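Local coordinates for LysM domain protein (Mycobacterium smegmatis, PDB 4OIT) that binds mannose through a beta-prism II lectin fold that assembles as a domain-swapped dimer, at residues L86-Q89 with N93-L96; L26-D31 with V54-Q59; Q9-E12 with S16-S19. All coordinates share one frame; numbering follows the deposited sequence.

Contact 1: L86-Q89 with N93-L96; sequences LVLQ and NLVL. With MAN (alpha-D-mannopyranose), chain H.
Leu86, Leu88, Leu94 and Leu96 interleave on one face of a tight antiparallel hairpin that belongs to the beta-prism II fold, here carrying the Gln-x-Asp-x-Asn-x-Val-x-Tyr mannose signature. The main bump is CD1 of Leu94, which sits in the hollow between Leu86 and Leu88, 3.6 Å from CD1 of Leu86 and in contact with the backbone carbonyl of Val87. CD1 of Leu96 rests on the other flank of Leu86, 3.9 Å from its CB. In Leu94 the first torsion (-178°) sets CG opposite the backbone N and lets the isobutyl group lean across to the partner strand. The ridge these leucines make is met by Leu26, Phe64 and Gly62 of the second subunit, whose own strand also pairs beside Leu86 and Val87.

Val87 and Val95 occupy the other face and form the hydrogen-bonded pair, Val87 N to Val95 O at 2.8 Å and Val95 N to Val87 O at 3.0 Å. CG2 of Val95 lies beneath the face of the Gln89 amide, 3.9 Å from its NE2. Tyr97 OH takes up OE1 of Gln89, while Asp91 OD1 accepts from NE2; together they fix which way the amide is flipped. Asn93, just ahead of strand 94-98, has OD1 hydrogen-bonded to Glu107 N, which leaves ND2 to meet mannose O2 with a nearly straight N-H...O angle of 168°. Gln89 NE2, for its part, reaches mannose O3 at 2.9 Å.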
loop_
_atom_site.group_PDB
_atom_site.type_symbol
_atom_site.label_atom_id
_atom_site.label_comp_id
_atom_site.label_asym_id
_atom_site.label_seq_id
_atom_site.Cartn_x
_atom_site.Cartn_y
_atom_site.Cartn_z
ATOM N N LEU B 86 -5.695 12.117 17.980
ATOM C CA LEU B 86 -6.775 11.209 18.358
ATOM C C LEU B 86 -6.631 10.845 19.829
ATOM O O LEU B 86 -5.577 10.378 20.252
ATOM C CB LEU B 86 -6.738 9.942 17.499
ATOM C CG LEU B 86 -7.883 8.949 17.714
ATOM C CD1 LEU B 86 -9.192 9.495 17.161
ATOM C CD2 LEU B 86 -7.552 7.611 17.076
ATOM N N VAL B 87 -7.696 11.052 20.599
ATOM C CA VAL B 87 -7.668 10.824 22.043
ATOM C C VAL B 87 -8.772 9.861 22.456
ATOM O O VAL B 87 -9.951 10.112 22.195
ATOM C CB VAL B 87 -7.834 12.140 22.836
ATOM C CG1 VAL B 87 -7.674 11.896 24.330
ATOM C CG2 VAL B 87 -6.828 13.182 22.373
ATOM N N LEU B 88 -8.376 8.759 23.090
ATOM C CA LEU B 88 -9.310 7.851 23.752
ATOM C C LEU B 88 -9.435 8.310 25.204
ATOM O O LEU B 88 -8.494 8.174 25.987
ATOM C CB LEU B 88 -8.817 6.401 23.679
ATOM C CG LEU B 88 -9.689 5.330 24.349
ATOM C CD1 LEU B 88 -11.093 5.292 23.765
ATOM C CD2 LEU B 88 -9.034 3.961 24.244
ATOM N N GLN B 89 -10.600 8.851 25.552
ATOM C CA GLN B 89 -10.787 9.556 26.824
ATOM C C GLN B 89 -11.313 8.652 27.936
ATOM O O GLN B 89 -11.842 7.572 27.679
ATOM C CB GLN B 89 -11.751 10.729 26.634
ATOM C CG GLN B 89 -11.395 11.652 25.476
ATOM C CD GLN B 89 -12.190 12.952 25.470
ATOM O OE1 GLN B 89 -11.625 14.022 25.251
ATOM N NE2 GLN B 89 -13.496 12.866 25.709
ATOM N N ASN B 93 -15.265 8.265 25.290
ATOM C CA ASN B 93 -15.350 8.871 23.966
ATOM C C ASN B 93 -14.022 8.764 23.224
ATOM O O ASN B 93 -12.948 8.883 23.822
ATOM C CB ASN B 93 -15.779 10.342 24.069
ATOM C CG ASN B 93 -16.361 10.886 22.770
ATOM O OD1 ASN B 93 -16.498 10.168 21.776
ATOM N ND2 ASN B 93 -16.716 12.166 22.778
ATOM N N LEU B 94 -14.113 8.512 21.922
ATOM C CA LEU B 94 -12.972 8.575 21.024
ATOM C C LEU B 94 -13.136 9.828 20.183
ATOM O O LEU B 94 -14.102 9.947 19.428
ATOM C CB LEU B 94 -12.905 7.338 20.126
ATOM C CG LEU B 94 -11.707 7.260 19.173
ATOM C CD1 LEU B 94 -10.381 7.424 19.904
ATOM C CD2 LEU B 94 -11.729 5.940 18.418
ATOM N N VAL B 95 -12.190 10.751 20.320
ATOM C CA VAL B 95 -12.304 12.085 19.732
ATOM C C VAL B 95 -11.050 12.444 18.944
ATOM O O VAL B 95 -9.934 12.311 19.449
ATOM C CB VAL B 95 -12.500 13.159 20.828
ATOM C CG1 VAL B 95 -12.815 14.516 20.209
ATOM C CG2 VAL B 95 -13.601 12.753 21.796
ATOM N N LEU B 96 -11.241 12.901 17.710
ATOM C CA LEU B 96 -10.161 13.507 16.940
ATOM C C LEU B 96 -10.209 15.015 17.166
ATOM O O LEU B 96 -11.148 15.691 16.729
ATOM C CB LEU B 96 -10.281 13.190 15.450
ATOM C CG LEU B 96 -9.055 13.564 14.606
ATOM C CD1 LEU B 96 -7.917 12.574 14.804
ATOM C CD2 LEU B 96 -9.426 13.634 13.137
HETATM C C1 MAN H . -18.213 15.111 24.727
HETATM C C2 MAN H . -16.985 14.987 25.639
HETATM C C3 MAN H . -15.824 15.872 25.206
HETATM C C4 MAN H . -15.566 15.707 23.724
HETATM C C5 MAN H . -16.832 16.001 22.944
HETATM C C6 MAN H . -16.590 15.737 21.465
HETATM O O1 MAN H . -18.951 16.277 25.044
HETATM O O2 MAN H . -16.556 13.635 25.690
HETATM O O3 MAN H . -14.660 15.544 25.937
HETATM O O4 MAN H . -14.570 16.623 23.330
HETATM O O5 MAN H . -17.884 15.142 23.346
HETATM O O6 MAN H . -17.807 15.871 20.762
#

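Contact 2: L26-D31 with V54-Q59; sequences LTLQDD and VRAEVQ. With BMA (beta-D-mannopyranose), chain I.
Arg55 meets Leu28 through its backbone, while its guanidinium lies on another side of the strand, with the carboxylate carbon of Glu57 at its edge and in its plane. The salt bridge there, NE of Arg55 to OE1 of Glu57 at 3.2 Å, includes a weak hydrogen bond. A second pair of flat groups sits within 26-31: Asp31 OD1 lies in the amide plane of Gln29 and accepts from its NE2 at 3.2 Å, yet the amide approaches from above the carboxylate plane, 38° out of it. Tyr37 OH holds the other end of the Gln29 amide, as Tyr67 OH does for Gln59, whose NE2 bonds to O3 of beta-mannose at 3.0 Å.

Across the segments the contact is one methyl. With chi1 at 178°, Leu28 extends toward the opposing strand and lays CD2 over the face of the peptide joining Arg55 to Ala56, 3.5 Å from Arg55 CA, with Ala56 CB close by at 3.9 Å. Val54 and Arg55 both face Tyr67 in a classic beta bulge, so the methyl lands next to an irregular part of the strand.

The N-to-C directions of strands 26-28 and 54-58 make an angle of 131°, and they belong to different sheets of the prism. No hydrogen bond spans them: the two segments meet by van der Waals contact of a methyl with a peptide and an alanine CB, and the polar groups point to other partners.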
loop_
_atom_site.group_PDB
_atom_site.type_symbol
_atom_site.label_atom_id
_atom_site.label_comp_id
_atom_site.label_asym_id
_atom_site.label_seq_id
_atom_site.Cartn_x
_atom_site.Cartn_y
_atom_site.Cartn_z
ATOM N N LEU B 26 7.613 -0.732 -22.816
ATOM C CA LEU B 26 6.963 -1.360 -21.658
ATOM C C LEU B 26 6.594 -0.283 -20.635
ATOM O O LEU B 26 7.474 0.347 -20.048
ATOM C CB LEU B 26 7.894 -2.394 -21.019
ATOM C CG LEU B 26 7.365 -3.141 -19.787
ATOM C CD1 LEU B 26 6.283 -4.139 -20.176
ATOM C CD2 LEU B 26 8.502 -3.845 -19.063
ATOM N N THR B 27 5.295 -0.091 -20.417
ATOM C CA THR B 27 4.792 1.000 -19.578
ATOM C C THR B 27 3.879 0.494 -18.467
ATOM O O THR B 27 2.897 -0.205 -18.729
ATOM C CB THR B 27 3.999 2.019 -20.424
ATOM O OG1 THR B 27 4.817 2.490 -21.502
ATOM C CG2 THR B 27 3.540 3.213 -19.577
ATOM N N LEU B 28 4.207 0.849 -17.227
ATOM C CA LEU B 28 3.273 0.690 -16.119
ATOM C C LEU B 28 2.319 1.876 -16.159
ATOM O O LEU B 28 2.702 3.007 -15.848
ATOM C CB LEU B 28 3.994 0.624 -14.769
ATOM C CG LEU B 28 3.099 0.493 -13.524
ATOM C CD1 LEU B 28 2.070 -0.618 -13.674
ATOM C CD2 LEU B 28 3.941 0.254 -12.279
ATOM N N GLN B 29 1.079 1.609 -16.557
ATOM C CA GLN B 29 0.087 2.658 -16.775
ATOM C C GLN B 29 -0.566 3.099 -15.465
ATOM O O GLN B 29 -0.338 2.506 -14.408
ATOM C CB GLN B 29 -0.984 2.168 -17.751
ATOM C CG GLN B 29 -0.429 1.646 -19.072
ATOM C CD GLN B 29 -1.496 1.355 -20.119
ATOM O OE1 GLN B 29 -1.235 1.469 -21.316
ATOM N NE2 GLN B 29 -2.693 0.970 -19.683
ATOM N N ASP B 30 -1.376 4.151 -15.557
ATOM C CA ASP B 30 -2.149 4.665 -14.422
ATOM C C ASP B 30 -3.275 3.730 -13.976
ATOM O O ASP B 30 -3.674 3.757 -12.811
ATOM C CB ASP B 30 -2.741 6.043 -14.752
ATOM C CG ASP B 30 -1.742 7.176 -14.574
ATOM O OD1 ASP B 30 -0.619 6.931 -14.076
ATOM O OD2 ASP B 30 -2.088 8.325 -14.926
ATOM N N ASP B 31 -3.786 2.913 -14.896
ATOM C CA ASP B 31 -4.858 1.958 -14.573
ATOM C C ASP B 31 -4.347 0.675 -13.896
ATOM O O ASP B 31 -5.133 -0.211 -13.574
ATOM C CB ASP B 31 -5.701 1.624 -15.816
ATOM C CG ASP B 31 -4.937 0.826 -16.870
ATOM O OD1 ASP B 31 -3.742 0.511 -16.673
ATOM O OD2 ASP B 31 -5.548 0.513 -17.912
ATOM N N VAL B 54 0.709 0.280 -8.329
ATOM C CA VAL B 54 1.375 1.595 -8.353
ATOM C C VAL B 54 2.884 1.540 -8.600
ATOM O O VAL B 54 3.505 2.570 -8.864
ATOM C CB VAL B 54 1.104 2.411 -7.069
ATOM C CG1 VAL B 54 -0.377 2.747 -6.973
ATOM C CG2 VAL B 54 1.591 1.678 -5.822
ATOM N N ARG B 55 3.476 0.354 -8.498
ATOM C CA ARG B 55 4.868 0.167 -8.898
ATOM C C ARG B 55 5.135 -1.263 -9.343
ATOM O O ARG B 55 4.403 -2.189 -8.986
ATOM C CB ARG B 55 5.831 0.566 -7.772
ATOM C CG ARG B 55 5.894 -0.398 -6.598
ATOM C CD ARG B 55 6.966 0.029 -5.606
ATOM N NE ARG B 55 7.034 -0.863 -4.449
ATOM C CZ ARG B 55 6.165 -0.868 -3.438
ATOM N NH1 ARG B 55 5.130 -0.031 -3.418
ATOM N NH2 ARG B 55 6.331 -1.726 -2.439
ATOM N N ALA B 56 6.195 -1.418 -10.128
ATOM C CA ALA B 56 6.648 -2.716 -10.604
ATOM C C ALA B 56 8.153 -2.776 -10.404
ATOM O O ALA B 56 8.917 -2.269 -11.227
ATOM C CB ALA B 56 6.286 -2.901 -12.070
ATOM N N GLU B 57 8.577 -3.383 -9.299
ATOM C CA GLU B 57 9.987 -3.361 -8.919
ATOM C C GLU B 57 10.707 -4.689 -9.131
ATOM O O GLU B 57 10.203 -5.757 -8.775
ATOM C CB GLU B 57 10.161 -2.866 -7.475
ATOM C CG GLU B 57 9.654 -3.786 -6.375
ATOM C CD GLU B 57 9.865 -3.191 -4.990
ATOM O OE1 GLU B 57 10.047 -1.957 -4.888
ATOM O OE2 GLU B 57 9.848 -3.954 -3.997
ATOM N N VAL B 58 11.886 -4.588 -9.739
ATOM C CA VAL B 58 12.816 -5.698 -9.869
ATOM C C VAL B 58 13.569 -5.754 -8.546
ATOM O O VAL B 58 14.422 -4.909 -8.281
ATOM C CB VAL B 58 13.810 -5.475 -11.032
ATOM C CG1 VAL B 58 14.731 -6.676 -11.192
ATOM C CG2 VAL B 58 13.072 -5.203 -12.335
ATOM N N GLN B 59 13.238 -6.738 -7.716
ATOM C CA GLN B 59 13.741 -6.794 -6.344
ATOM C C GLN B 59 15.145 -7.384 -6.240
ATOM O O GLN B 59 15.599 -8.121 -7.120
ATOM C CB GLN B 59 12.790 -7.607 -5.469
ATOM C CG GLN B 59 11.373 -7.046 -5.388
ATOM C CD GLN B 59 10.439 -7.852 -4.490
ATOM O OE1 GLN B 59 9.342 -7.402 -4.180
ATOM N NE2 GLN B 59 10.863 -9.042 -4.072
HETATM C C1 BMA I . 7.926 -13.437 -2.512
HETATM C C2 BMA I . 8.939 -12.315 -2.235
HETATM C C3 BMA I . 8.133 -11.053 -1.966
HETATM C C4 BMA I . 7.042 -10.798 -3.007
HETATM C C5 BMA I . 6.153 -11.999 -3.357
HETATM C C6 BMA I . 5.626 -11.734 -4.761
HETATM O O1 BMA I . 8.430 -14.775 -2.807
HETATM O O2 BMA I . 9.817 -12.120 -3.376
HETATM O O3 BMA I . 9.005 -9.910 -1.917
HETATM O O4 BMA I . 6.163 -9.775 -2.502
HETATM O O5 BMA I . 6.771 -13.299 -3.366
HETATM O O6 BMA I . 4.353 -12.362 -4.927
#

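Contact 3: Q9-E12 with S16-S19; sequences QKLE and SLQS
Leu11 is what brings 9-12 against Ser16 and Leu17. Gln9 comes first and turns its polar end back along the chain, OE1 accepting from Thr6 N, while its backbone pairs with Val58 of strand 53-58. Lys10 follows on the outer surface, its side chain running against Arg55 and Glu57 and its NZ standing 3.9 Å from OE2 of Glu12, a long ion pair at most.

Leu11 faces the other way, into the interior. Its backbone is bonded to Ala56, which anchors it in the sheet of strand 53-58. A first torsion of -69° places CG opposite the carbonyl carbon and carries CD2 toward 16-19. That methyl meets the main chain of Ser16 almost evenly, 3.7 Å from both N and C, and then touches Leu17 CG at 4.2 Å. Leu5 of strand 4-6 packs on both leucines. Glu12, the next residue, points away again.

On the far side, Ser16 directs its side chain away from Leu11, and its OG is hydrogen-bonded to Thr27 OG1; Leu17 is tied by its backbone to Leu26. Each strand is thus bonded to its own sheet, and the chain passes from one sheet of the prism to another between 12 and 16. The leucine methyl closes this corner without any hydrogen bond, so what joins the two segments here is van der Waals contact of one methyl with a main chain and a leucine, while OG of Ser16 finds its partner in Thr27 and the long Lys10–Glu12 pair stays within one segment.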
loop_
_atom_site.group_PDB
_atom_site.type_symbol
_atom_site.label_atom_id
_atom_site.label_comp_id
_atom_site.label_asym_id
_atom_site.label_seq_id
_atom_site.Cartn_x
_atom_site.Cartn_y
_atom_site.Cartn_z
ATOM N N GLN B 9 15.601 -1.718 -8.692
ATOM C CA GLN B 9 14.929 -0.658 -9.453
ATOM C C GLN B 9 13.435 -0.907 -9.585
ATOM O O GLN B 9 12.936 -1.976 -9.237
ATOM C CB GLN B 9 15.533 -0.515 -10.849
ATOM C CG GLN B 9 16.895 0.150 -10.873
ATOM C CD GLN B 9 17.212 0.740 -12.230
ATOM O OE1 GLN B 9 18.035 0.208 -12.966
ATOM N NE2 GLN B 9 16.538 1.831 -12.577
ATOM N N LYS B 10 12.728 0.096 -10.093
ATOM C CA LYS B 10 11.294 -0.010 -10.317
ATOM C C LYS B 10 10.799 0.943 -11.393
ATOM O O LYS B 10 11.384 2.002 -11.617
ATOM C CB LYS B 10 10.545 0.279 -9.016
ATOM C CG LYS B 10 10.716 1.700 -8.501
ATOM C CD LYS B 10 10.000 1.900 -7.180
ATOM C CE LYS B 10 10.393 3.219 -6.538
ATOM N NZ LYS B 10 9.806 3.374 -5.180
ATOM N N LEU B 11 9.721 0.540 -12.061
ATOM C CA LEU B 11 8.874 1.471 -12.794
ATOM C C LEU B 11 7.815 1.948 -11.820
ATOM O O LEU B 11 7.204 1.140 -11.128
ATOM C CB LEU B 11 8.186 0.806 -13.987
ATOM C CG LEU B 11 9.023 0.382 -15.191
ATOM C CD1 LEU B 11 8.106 -0.163 -16.273
ATOM C CD2 LEU B 11 9.864 1.526 -15.733
ATOM N N GLU B 12 7.616 3.257 -11.754
ATOM C CA GLU B 12 6.510 3.831 -10.994
ATOM C C GLU B 12 5.381 4.139 -11.975
ATOM O O GLU B 12 5.532 3.911 -13.178
ATOM C CB GLU B 12 6.979 5.079 -10.243
ATOM C CG GLU B 12 7.948 4.759 -9.108
ATOM C CD GLU B 12 8.958 5.865 -8.841
ATOM O OE1 GLU B 12 9.676 6.275 -9.784
ATOM O OE2 GLU B 12 9.048 6.320 -7.681
ATOM N N SER B 16 8.264 4.110 -17.868
ATOM C CA SER B 16 8.408 3.268 -19.052
ATOM C C SER B 16 9.827 2.754 -19.228
ATOM O O SER B 16 10.795 3.444 -18.905
ATOM C CB SER B 16 8.011 4.043 -20.312
ATOM O OG SER B 16 6.638 4.391 -20.296
ATOM N N LEU B 17 9.929 1.522 -19.718
ATOM C CA LEU B 17 11.137 1.044 -20.376
ATOM C C LEU B 17 10.889 1.106 -21.872
ATOM O O LEU B 17 9.757 0.925 -22.324
ATOM C CB LEU B 17 11.474 -0.394 -19.975
ATOM C CG LEU B 17 12.045 -0.646 -18.577
ATOM C CD1 LEU B 17 12.547 -2.083 -18.498
ATOM C CD2 LEU B 17 13.160 0.332 -18.225
ATOM N N GLN B 18 11.942 1.383 -22.633
ATOM C CA GLN B 18 11.868 1.319 -24.089
ATOM C C GLN B 18 13.086 0.605 -24.655
ATOM O O GLN B 18 14.208 0.797 -24.180
ATOM C CB GLN B 18 11.745 2.716 -24.708
ATOM C CG GLN B 18 11.292 2.686 -26.162
ATOM C CD GLN B 18 11.131 4.069 -26.765
ATOM O OE1 GLN B 18 12.114 4.759 -27.024
ATOM N NE2 GLN B 18 9.890 4.475 -27.005
ATOM N N SER B 19 12.853 -0.214 -25.675
ATOM C CA SER B 19 13.928 -0.916 -26.367
ATOM C C SER B 19 14.847 0.089 -27.061
ATOM O O SER B 19 14.412 1.183 -27.434
ATOM C CB SER B 19 13.354 -1.900 -27.387
ATOM O OG SER B 19 12.463 -1.254 -28.284
#

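Along the chain the order is contact 3, contact 2, contact 1. Contacts 2 and 3 have centres about 7 Å apart and share two sheets: strand 10-12 borders 53-58 in one, strand 16-18 borders 24-28 in the other. They therefore join the same pair of sheets at adjacent points. Contact 1 lies far off, its centre about 39 Å from contact 2 and about 45 Å from contact 3, in the separate sheet of strands 85-88, 94-98 and 101-105. Its leucines pack on the second subunit, including the residue matching Leu26 of contact 2. Such packing, beside a sheet continued across the interface, is consistent with the domain swap, in which prisms would draw strands from both chains.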